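Local structure of metallophosphoesterase TT1561-like domain-containing protein (Aquifex aeolicus, 2YVT) at residues E49-Y52 and E53-L57. The protein is of unknown function but, as a member of the calcineurin-like metallophosphoesterase superfamily, probably hydrolyses phosphate esters with the help of bound metal ions. Sequence-based numbering, arbitrary orientation.
Sequences EKEY and ERAHL
Glu53 OE2 is gripped by more than one group: a water donates to it and to Glu49 OE2 one turn earlier, and Lys155 forms a salt bridge with it. The water thus spans two carboxylate oxygens, Glu49 OE2 and Glu53 OE2, that lie 4.6 Å apart, though both of its bonds are unusually short and the bridge is doubtful in detail; Asn99 binds the other oxygen of Glu49. Helix 46-57 shows here how i to i+4 spacing brings together the side chains of Glu49 and Glu53, and of Tyr52 and His56, alongside regular backbone bonds such as Arg54 N to Lys50 O at 2.8 Å.

With CG anti to the backbone N (chi1 174°), the Tyr52 ring meets its sequence neighbour at an edge, where Glu53 OE2 sits in plane, 3.5 Å from Tyr52 CD2, its carboxylate turned nearly perpendicular to the ring. His56 CD2 comes over one face toward the rim. The two rings meet obliquely, planes at 45°, with His56 NE2 3.2 Å from Tyr52 CE1. Replacing Tyr52 with an alanine would probably leave the His56 ring without the surface it rests on and Glu147 without its hydroxyl partner.

Glu51 OE2 passes 3.7 Å from Ala55 CB, forms a salt bridge with Arg60 and accepts a hydrogen bond from Asn63 N. Lys155 at strand 155-157 and Arg60 just past the helix probably offset these acidic charges and link the peripheral helix to its surroundings.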
ATOM      1  N   GLU A  49     -14.759  -7.632  -6.618  1.00 12.15           N
ATOM      2  CA  GLU A  49     -14.148  -7.023  -7.786  1.00 13.33           C
ATOM      3  C   GLU A  49     -14.827  -7.510  -9.058  1.00 13.04           C
ATOM      4  O   GLU A  49     -15.126  -6.709  -9.940  1.00 13.42           O
ATOM      5  CB  GLU A  49     -12.652  -7.313  -7.852  1.00 15.38           C
ATOM      6  CG  GLU A  49     -12.000  -6.693  -9.063  1.00 18.54           C
ATOM      7  CD  GLU A  49     -10.496  -6.694  -8.983  1.00 20.89           C
ATOM      8  OE1 GLU A  49      -9.911  -7.652  -8.424  1.00 21.50           O
ATOM      9  OE2 GLU A  49      -9.902  -5.724  -9.490  1.00 24.57           O
ATOM     10  N   LYS A  50     -15.084  -8.812  -9.132  1.00 12.86           N
ATOM     11  CA  LYS A  50     -15.719  -9.382 -10.318  1.00 14.04           C
ATOM     12  C   LYS A  50     -17.117  -8.818 -10.534  1.00 13.38           C
ATOM     13  O   LYS A  50     -17.479  -8.505 -11.665  1.00 13.90           O
ATOM     14  CB  LYS A  50     -15.773 -10.908 -10.245  1.00 16.24           C
ATOM     15  CG  LYS A  50     -14.436 -11.596 -10.492  1.00 18.34           C
ATOM     16  CD  LYS A  50     -14.599 -13.109 -10.485  1.00 21.82           C
ATOM     17  CE  LYS A  50     -13.253 -13.815 -10.533  1.00 24.21           C
ATOM     18  NZ  LYS A  50     -12.643 -13.768 -11.891  1.00 26.47           N
ATOM     19  N   GLU A  51     -17.891  -8.663  -9.458  1.00 13.67           N
ATOM     20  CA  GLU A  51     -19.238  -8.100  -9.604  1.00 13.08           C
ATOM     21  C   GLU A  51     -19.179  -6.669 -10.129  1.00 13.11           C
ATOM     22  O   GLU A  51     -19.931  -6.297 -11.032  1.00 13.14           O
ATOM     23  CB  GLU A  51     -20.048  -8.180  -8.305  1.00 13.37           C
ATOM     24  CG  GLU A  51     -21.319  -7.313  -8.306  1.00 13.81           C
ATOM     25  CD  GLU A  51     -22.316  -7.652  -9.422  1.00 15.46           C
ATOM     26  OE1 GLU A  51     -22.317  -8.800  -9.935  1.00 16.74           O
ATOM     27  OE2 GLU A  51     -23.113  -6.754  -9.776  1.00 15.35           O
ATOM     28  N   TYR A  52     -18.274  -5.872  -9.562  1.00 12.69           N
ATOM     29  CA  TYR A  52     -18.075  -4.503 -10.011  1.00 13.53           C
ATOM     30  C   TYR A  52     -17.711  -4.434 -11.497  1.00 12.84           C
ATOM     31  O   TYR A  52     -18.329  -3.679 -12.255  1.00 13.41           O
ATOM     32  CB  TYR A  52     -16.997  -3.834  -9.158  1.00 16.08           C
ATOM     33  CG  TYR A  52     -16.608  -2.454  -9.628  1.00 17.13           C
ATOM     34  CD1 TYR A  52     -17.387  -1.340  -9.311  1.00 17.99           C
ATOM     35  CD2 TYR A  52     -15.462  -2.261 -10.397  1.00 17.17           C
ATOM     36  CE1 TYR A  52     -17.025  -0.072  -9.741  1.00 18.08           C
ATOM     37  CE2 TYR A  52     -15.095  -0.996 -10.834  1.00 18.22           C
ATOM     38  CZ  TYR A  52     -15.886   0.091 -10.506  1.00 17.88           C
ATOM     39  OH  TYR A  52     -15.516   1.348 -10.938  1.00 19.75           O
ATOM     40  N   GLU A  53     -16.728  -5.237 -11.915  1.00 12.30           N
ATOM     41  CA  GLU A  53     -16.263  -5.206 -13.305  1.00 12.64           C
ATOM     42  C   GLU A  53     -17.334  -5.718 -14.266  1.00 12.19           C
ATOM     43  O   GLU A  53     -17.584  -5.097 -15.296  1.00 13.03           O
ATOM     44  CB  GLU A  53     -14.937  -5.964 -13.493  1.00 14.85           C
ATOM     45  CG  GLU A  53     -13.735  -5.380 -12.713  1.00 16.60           C
ATOM     46  CD  GLU A  53     -13.402  -3.921 -13.043  1.00 19.81           C
ATOM     47  OE1 GLU A  53     -13.823  -3.402 -14.106  1.00 21.59           O
ATOM     48  OE2 GLU A  53     -12.705  -3.279 -12.219  1.00 22.09           O
ATOM     49  N   ARG A  54     -17.983  -6.825 -13.906  1.00 13.16           N
ATOM     50  CA  ARG A  54     -19.063  -7.389 -14.721  1.00 13.15           C
ATOM     51  C   ARG A  54     -20.213  -6.404 -14.880  1.00 13.20           C
ATOM     52  O   ARG A  54     -20.733  -6.220 -15.982  1.00 14.21           O
ATOM     53  CB  ARG A  54     -19.598  -8.688 -14.108  1.00 13.51           C
ATOM     54  CG  ARG A  54     -18.658  -9.883 -14.203  1.00 15.42           C
ATOM     55  CD  ARG A  54     -18.427 -10.327 -15.644  1.00 16.76           C
ATOM     56  NE  ARG A  54     -19.657 -10.762 -16.320  1.00 18.63           N
ATOM     57  CZ  ARG A  54     -20.146 -12.001 -16.306  1.00 19.36           C
ATOM     58  NH1 ARG A  54     -19.535 -12.975 -15.640  1.00 19.68           N
ATOM     59  NH2 ARG A  54     -21.268 -12.266 -16.959  1.00 20.29           N
ATOM     60  N   ALA A  55     -20.592  -5.757 -13.776  1.00 13.17           N
ATOM     61  CA  ALA A  55     -21.696  -4.804 -13.805  1.00 13.44           C
ATOM     62  C   ALA A  55     -21.379  -3.631 -14.716  1.00 14.24           C
ATOM     63  O   ALA A  55     -22.219  -3.215 -15.507  1.00 14.89           O
ATOM     64  CB  ALA A  55     -22.043  -4.320 -12.402  1.00 14.11           C
ATOM     65  N   HIS A  56     -20.159  -3.107 -14.624  1.00 14.36           N
ATOM     66  CA  HIS A  56     -19.800  -1.978 -15.456  1.00 16.30           C
ATOM     67  C   HIS A  56     -19.678  -2.336 -16.932  1.00 15.63           C
ATOM     68  O   HIS A  56     -20.125  -1.576 -17.779  1.00 16.73           O
ATOM     69  CB  HIS A  56     -18.580  -1.248 -14.895  1.00 18.94           C
ATOM     70  CG  HIS A  56     -18.924  -0.380 -13.727  1.00 19.90           C
ATOM     71  ND1 HIS A  56     -19.147   0.976 -13.850  1.00 21.81           N
ATOM     72  CD2 HIS A  56     -19.163  -0.684 -12.428  1.00 19.98           C
ATOM     73  CE1 HIS A  56     -19.467   1.476 -12.670  1.00 21.01           C
ATOM     74  NE2 HIS A  56     -19.484   0.491 -11.789  1.00 21.01           N
ATOM     75  N   LEU A  57     -19.121  -3.510 -17.231  1.00 15.02           N
ATOM     76  CA  LEU A  57     -19.068  -3.983 -18.616  1.00 14.37           C
ATOM     77  C   LEU A  57     -20.458  -4.187 -19.219  1.00 15.30           C
ATOM     78  O   LEU A  57     -20.662  -3.906 -20.399  1.00 16.20           O
ATOM     79  CB  LEU A  57     -18.247  -5.270 -18.725  1.00 13.96           C
ATOM     80  CG  LEU A  57     -16.750  -5.156 -18.408  1.00 12.78           C
ATOM     81  CD1 LEU A  57     -16.130  -6.527 -18.141  1.00 12.62           C
ATOM     82  CD2 LEU A  57     -15.988  -4.428 -19.502  1.00 14.38           C
TER
HETATM   83  O   HOH W   1     -10.673  -3.905 -10.877  1.00 36.37           O